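Local coordinates for CT009 (Chlamydia trachomatis, PDB 4GQM), which is of unknown function but carries a helix-turn-helix domain, which suggests that it binds DNA, at residues 11-22 against 45-53. Numbering follows the deposited sequence. Where two conformers were deposited one is given.
Sequences LLHLGEVFRSQR and AIEAGHLGK
Ile46 meets Phe18 through its CG2 branch, which lies 3.5 Å from Phe18 CD2 and approaches the ring obliquely; a ring of the second subunit, that of Tyr67, stacks on the same phenylalanine. The last-turn carbonyls of Ile46 and Glu47 press on Gly15, whose CA is 3.2 Å from Ile46 O, an approach that leaves no room for a side chain. Glu47 itself is a knob in the hole formed by Gly15, Phe18, Arg19 and Arg22. Its CG stands beside the backbone N (chi1 -69°) and the chain then runs extended, which carries the carboxylate along helix 2-24 to Arg22. Arg22 grips side-on in a salt bridge: Arg22 NE reaches Glu47 OE2 at 2.8 Å, almost straight at 173°, and Arg22 NH2 reaches Glu47 OE1 at 2.8 Å. Both oxygens use their syn lone pairs, and the guanidinium and carboxylate planes are nearly coplanar. These two bonds and one from OE2 to Tyr67 of the second subunit fix the carboxylate, while Arg22 NH1, bonded to Leu27 O, holds the guanidinium in place. Arg19 works on the backbone instead: Arg19 NH1 donates to Glu47 O at 3.0 Å, from above the carbonyl plane and bent (136°), while a water links Glu47 O to Leu12 O. Gly49, with positive phi, brings its CA within 3.4 Å of Leu11 O. Beyond it, Leu51 CB packs on Leu11 CD1 at 3.7 Å. This close helix contact over Gly15 and Gly49, with its Schellman C-cap, joins helix 2-24 to the C-terminal turn of helix 40-48; helices 29-36 and 40-48 are consistent with the helix-turn-helix pair.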
ATOM      1  N   LEU A  11      18.654  -0.024   2.179  1.00 12.28           N
ATOM      2  CA  LEU A  11      17.487  -0.822   2.585  1.00 12.34           C
ATOM      3  C   LEU A  11      17.906  -2.003   3.428  1.00 12.32           C
ATOM      4  O   LEU A  11      17.215  -2.357   4.386  1.00 12.55           O
ATOM      5  CB  LEU A  11      16.720  -1.304   1.348  1.00 12.66           C
ATOM      6  CG  LEU A  11      15.902  -0.226   0.668  1.00 13.40           C
ATOM      7  CD1 LEU A  11      15.407  -0.732  -0.672  1.00 13.85           C
ATOM      8  CD2 LEU A  11      14.709   0.217   1.522  1.00 13.50           C
ATOM      9  N   LEU A  12      19.026  -2.645   3.102  1.00 12.87           N
ATOM     10  CA  LEU A  12      19.503  -3.770   3.926  1.00 13.66           C
ATOM     11  C   LEU A  12      19.842  -3.287   5.344  1.00 12.97           C
ATOM     12  O   LEU A  12      19.484  -3.920   6.335  1.00 13.32           O
ATOM     13  CB  LEU A  12      20.737  -4.425   3.283  1.00 16.19           C
ATOM     14  CG  LEU A  12      20.516  -5.318   2.068  1.00 19.23           C
ATOM     15  CD1 LEU A  12      21.859  -5.724   1.466  1.00 21.08           C
ATOM     16  CD2 LEU A  12      19.737  -6.525   2.481  1.00 19.93           C
ATOM     17  N   HIS A  13      20.531  -2.154   5.441  1.00 13.06           N
ATOM     18  CA  HIS A  13      20.914  -1.615   6.724  1.00 13.10           C
ATOM     19  C   HIS A  13      19.683  -1.237   7.556  1.00 12.66           C
ATOM     20  O   HIS A  13      19.578  -1.560   8.735  1.00 13.36           O
ATOM     21  CB  HIS A  13      21.822  -0.404   6.502  1.00 13.90           C
ATOM     22  CG  HIS A  13      22.241   0.253   7.774  1.00 14.63           C
ATOM     23  ND1 HIS A  13      21.590   1.341   8.292  1.00 15.18           N
ATOM     24  CD2 HIS A  13      23.238  -0.033   8.641  1.00 15.97           C
ATOM     25  CE1 HIS A  13      22.170   1.714   9.420  1.00 16.34           C
ATOM     26  NE2 HIS A  13      23.159   0.881   9.661  1.00 17.63           N
ATOM     27  N   LEU A  14      18.734  -0.570   6.905  1.00 12.50           N
ATOM     28  CA  LEU A  14      17.522  -0.165   7.556  1.00 12.61           C
ATOM     29  C   LEU A  14      16.767  -1.393   8.080  1.00 12.33           C
ATOM     30  O   LEU A  14      16.257  -1.411   9.207  1.00 12.30           O
ATOM     31  CB  LEU A  14      16.687   0.626   6.544  1.00 13.83           C
ATOM     32  CG  LEU A  14      15.361   1.147   7.006  1.00 15.43           C
ATOM     33  CD1 LEU A  14      15.533   2.006   8.248  1.00 16.49           C
ATOM     34  CD2 LEU A  14      14.775   1.930   5.875  1.00 15.77           C
ATOM     35  N   GLY A  15      16.696  -2.426   7.245  1.00 12.24           N
ATOM     36  CA  GLY A  15      15.998  -3.648   7.660  1.00 12.21           C
ATOM     37  C   GLY A  15      16.633  -4.264   8.890  1.00 12.26           C
ATOM     38  O   GLY A  15      15.944  -4.778   9.765  1.00 13.00           O
ATOM     39  N   GLU A  16      17.961  -4.205   8.953  1.00 12.62           N
ATOM     40  CA  GLU A  16      18.680  -4.718  10.101  1.00 14.16           C
ATOM     41  C   GLU A  16      18.477  -3.871  11.350  1.00 13.70           C
ATOM     42  O   GLU A  16      18.471  -4.404  12.442  1.00 14.06           O
ATOM     43  CB  GLU A  16      20.158  -4.823   9.741  1.00 17.51           C
ATOM     44  CG  GLU A  16      20.462  -6.031   8.859  1.00 22.98           C
ATOM     45  CD  GLU A  16      20.117  -7.354   9.543  1.00 28.26           C
ATOM     46  OE1 GLU A  16      20.443  -7.486  10.743  1.00 30.34           O
ATOM     47  OE2 GLU A  16      19.529  -8.245   8.885  1.00 31.03           O
ATOM     48  N   VAL A  17      18.281  -2.569  11.186  1.00 13.34           N
ATOM     49  CA  VAL A  17      17.948  -1.714  12.344  1.00 13.88           C
ATOM     50  C   VAL A  17      16.612  -2.201  12.946  1.00 13.12           C
ATOM     51  O   VAL A  17      16.470  -2.391  14.152  1.00 14.24           O
ATOM     52  CB  VAL A  17      17.851  -0.227  11.966  1.00 14.96           C
ATOM     53  CG1 VAL A  17      17.288   0.578  13.128  1.00 16.50           C
ATOM     54  CG2 VAL A  17      19.217   0.326  11.578  1.00 16.29           C
ATOM     55  N   PHE A  18      15.603  -2.385  12.089  1.00 12.27           N
ATOM     56  CA  PHE A  18      14.306  -2.883  12.546  1.00 11.93           C
ATOM     57  C   PHE A  18      14.445  -4.247  13.210  1.00 12.09           C
ATOM     58  O   PHE A  18      13.960  -4.458  14.319  1.00 13.06           O
ATOM     59  CB  PHE A  18      13.300  -2.947  11.387  1.00 12.03           C
ATOM     60  CG  PHE A  18      12.744  -1.625  10.987  1.00 11.93           C
ATOM     61  CD1 PHE A  18      11.755  -1.029  11.743  1.00 13.09           C
ATOM     62  CD2 PHE A  18      13.094  -1.017   9.809  1.00 11.58           C
ATOM     63  CE1 PHE A  18      11.202   0.160  11.344  1.00 13.25           C
ATOM     64  CE2 PHE A  18      12.514   0.210   9.424  1.00 11.63           C
ATOM     65  CZ  PHE A  18      11.600   0.787  10.199  1.00 12.59           C
ATOM     66  N   ARG A  19      15.116  -5.172  12.540  1.00 11.98           N
ATOM     67  CA  ARG A  19      15.236  -6.524  13.069  1.00 13.01           C
ATOM     68  C   ARG A  19      15.955  -6.514  14.415  1.00 13.22           C
ATOM     69  O   ARG A  19      15.541  -7.191  15.361  1.00 13.10           O
ATOM     70  CB  ARG A  19      15.968  -7.421  12.086  1.00 14.69           C
ATOM     71  CG  ARG A  19      16.115  -8.877  12.517  1.00 18.42           C
ATOM     72  CD  ARG A  19      17.159  -9.575  11.554  1.00 23.48           C
ATOM     73  NE  ARG A  19      16.614 -10.144  10.334  1.00 27.72           N
ATOM     74  CZ  ARG A  19      16.617  -9.616   9.098  1.00 29.15           C
ATOM     75  NH1 ARG A  19      17.117  -8.406   8.803  1.00 28.04           N
ATOM     76  NH2 ARG A  19      16.087 -10.347   8.124  1.00 30.02           N
ATOM     77  N   SER A  20      17.040  -5.757  14.542  1.00 13.69           N
ATOM     78  CA  SER A  20      17.796  -5.682  15.787  0.51 14.58           C
ATOM     79  C   SER A  20      16.932  -5.203  16.930  1.00 13.66           C
ATOM     80  O   SER A  20      16.978  -5.742  18.046  1.00 13.95           O
ATOM     81  CB  SER A  20      18.970  -4.728  15.635  0.51 16.56           C
ATOM     82  OG  SER A  20      19.942  -5.276  14.772  0.51 18.92           O
ATOM     83  N   GLN A  21      16.149  -4.161  16.680  1.00 12.92           N
ATOM     84  CA  GLN A  21      15.295  -3.603  17.718  0.50 13.25           C
ATOM     85  C   GLN A  21      14.174  -4.557  18.112  1.00 12.31           C
ATOM     86  O   GLN A  21      13.848  -4.708  19.289  1.00 13.68           O
ATOM     87  CB  GLN A  21      14.747  -2.238  17.296  0.50 14.66           C
ATOM     88  CG  GLN A  21      15.819  -1.158  17.204  0.50 16.23           C
ATOM     89  CD  GLN A  21      16.484  -0.933  18.530  0.50 18.05           C
ATOM     90  OE1 GLN A  21      15.812  -0.571  19.488  0.50 18.59           O
ATOM     91  NE2 GLN A  21      17.804  -1.144  18.603  0.50 19.14           N
ATOM     92  N   ARG A  22      13.597  -5.228  17.125  1.00 11.63           N
ATOM     93  CA  ARG A  22      12.602  -6.252  17.405  1.00 11.97           C
ATOM     94  C   ARG A  22      13.169  -7.393  18.250  1.00 12.10           C
ATOM     95  O   ARG A  22      12.553  -7.850  19.221  1.00 12.62           O
ATOM     96  CB  ARG A  22      12.023  -6.795  16.079  1.00 12.27           C
ATOM     97  CG  ARG A  22      10.990  -7.876  16.297  1.00 12.40           C
ATOM     98  CD  ARG A  22      10.419  -8.442  15.036  1.00 12.66           C
ATOM     99  NE  ARG A  22      11.401  -8.944  14.085  1.00 12.46           N
ATOM    100  CZ  ARG A  22      11.946 -10.152  14.127  1.00 13.94           C
ATOM    101  NH1 ARG A  22      11.680 -11.001  15.125  1.00 14.60           N
ATOM    102  NH2 ARG A  22      12.775 -10.514  13.156  1.00 15.03           N
ATOM    103  N   ALA A  45       9.345  -7.802   4.260  1.00 12.12           N
ATOM    104  CA  ALA A  45      10.006  -7.076   3.185  1.00 11.84           C
ATOM    105  C   ALA A  45      10.846  -5.916   3.738  1.00 11.24           C
ATOM    106  O   ALA A  45      11.922  -5.622   3.204  1.00 12.00           O
ATOM    107  CB  ALA A  45       8.963  -6.567   2.185  1.00 13.41           C
ATOM    108  N   ILE A  46      10.343  -5.246   4.764  1.00 10.67           N
ATOM    109  CA  ILE A  46      11.113  -4.204   5.431  1.00 10.46           C
ATOM    110  C   ILE A  46      12.395  -4.802   6.011  1.00 10.68           C
ATOM    111  O   ILE A  46      13.497  -4.284   5.784  1.00 11.05           O
ATOM    112  CB  ILE A  46      10.293  -3.526   6.531  1.00 10.70           C
ATOM    113  CG1 ILE A  46       9.182  -2.680   5.918  1.00 10.88           C
ATOM    114  CG2 ILE A  46      11.204  -2.665   7.437  1.00 11.31           C
ATOM    115  CD1 ILE A  46       8.165  -2.219   6.918  1.00 12.64           C
ATOM    116  N   GLU A  47      12.283  -5.884   6.772  1.00 10.75           N
ATOM    117  CA  GLU A  47      13.485  -6.432   7.417  1.00 11.21           C
ATOM    118  C   GLU A  47      14.473  -6.974   6.404  1.00 11.97           C
ATOM    119  O   GLU A  47      15.685  -6.913   6.639  1.00 13.30           O
ATOM    120  CB  GLU A  47      13.124  -7.455   8.485  1.00 11.40           C
ATOM    121  CG  GLU A  47      12.458  -6.830   9.686  1.00 11.94           C
ATOM    122  CD  GLU A  47      12.409  -7.708  10.907  1.00 12.27           C
ATOM    123  OE1 GLU A  47      12.809  -8.890  10.826  1.00 13.67           O
ATOM    124  OE2 GLU A  47      12.002  -7.190  11.977  1.00 12.64           O
ATOM    125  N   ALA A  48      13.993  -7.484   5.274  1.00 12.33           N
ATOM    126  CA  ALA A  48      14.860  -8.008   4.226  1.00 13.51           C
ATOM    127  C   ALA A  48      15.424  -6.916   3.344  1.00 13.42           C
ATOM    128  O   ALA A  48      16.290  -7.176   2.520  1.00 14.87           O
ATOM    129  CB  ALA A  48      14.081  -8.973   3.362  1.00 14.85           C
ATOM    130  N   GLY A  49      14.894  -5.715   3.450  1.00 12.03           N
ATOM    131  CA  GLY A  49      15.320  -4.612   2.592  1.00 11.93           C
ATOM    132  C   GLY A  49      15.007  -4.847   1.137  1.00 11.77           C
ATOM    133  O   GLY A  49      15.787  -4.512   0.249  1.00 13.38           O
ATOM    134  N   HIS A  50      13.808  -5.392   0.860  1.00 11.45           N
ATOM    135  CA  HIS A  50      13.457  -5.798  -0.494  1.00 11.53           C
ATOM    136  C   HIS A  50      12.577  -4.754  -1.179  1.00 11.39           C
ATOM    137  O   HIS A  50      11.357  -4.690  -0.949  1.00 11.24           O
ATOM    138  CB  HIS A  50      12.815  -7.176  -0.471  1.00 13.08           C
ATOM    139  CG  HIS A  50      12.786  -7.813  -1.812  1.00 13.67           C
ATOM    140  ND1 HIS A  50      12.048  -7.313  -2.862  1.00 13.26           N
ATOM    141  CD2 HIS A  50      13.452  -8.883  -2.287  1.00 16.43           C
ATOM    142  CE1 HIS A  50      12.251  -8.059  -3.930  1.00 14.61           C
ATOM    143  NE2 HIS A  50      13.104  -9.016  -3.609  1.00 16.93           N
ATOM    144  N   LEU A  51      13.166  -3.934  -2.028  1.00 11.57           N
ATOM    145  CA  LEU A  51      12.454  -2.831  -2.667  1.00 11.52           C
ATOM    146  C   LEU A  51      11.273  -3.311  -3.492  1.00 11.01           C
ATOM    147  O   LEU A  51      10.182  -2.732  -3.426  1.00 11.21           O
ATOM    148  CB  LEU A  51      13.382  -2.002  -3.558  1.00 13.76           C
ATOM    149  CG  LEU A  51      12.772  -0.751  -4.147  1.00 15.87           C
ATOM    150  CD1 LEU A  51      12.300   0.228  -3.107  1.00 16.95           C
ATOM    151  CD2 LEU A  51      13.746  -0.058  -5.134  1.00 17.51           C
ATOM    152  N   GLY A  52      11.479  -4.318  -4.318  1.00 11.46           N
ATOM    153  CA  GLY A  52      10.406  -4.814  -5.162  1.00 11.45           C
ATOM    154  C   GLY A  52       9.214  -5.259  -4.359  1.00 10.67           C
ATOM    155  O   GLY A  52       8.060  -4.972  -4.740  1.00 11.37           O
ATOM    156  N   LYS A  53       9.416  -5.991  -3.279  1.00 10.98           N
ATOM    157  CA  LYS A  53       8.284  -6.430  -2.484  1.00 10.86           C
ATOM    158  C   LYS A  53       7.565  -5.272  -1.838  1.00 10.26           C
ATOM    159  O   LYS A  53       6.372  -5.383  -1.536  1.00 11.27           O
ATOM    160  CB  LYS A  53       8.720  -7.467  -1.431  1.00 11.60           C
ATOM    161  CG  LYS A  53       9.065  -8.796  -2.012  1.00 14.15           C
ATOM    162  CD  LYS A  53       9.681  -9.738  -0.972  1.00 17.97           C
ATOM    163  CE  LYS A  53      10.201 -10.985  -1.680  1.00 21.84           C
ATOM    164  NZ  LYS A  53      10.784 -11.982  -0.796  1.00 24.61           N
TER
HETATM  165  O   HOH W   1      14.275  -1.870   4.522  1.00 13.73           O
HETATM  166  O   HOH W   2      18.243  -6.396   5.816  1.00 21.86           O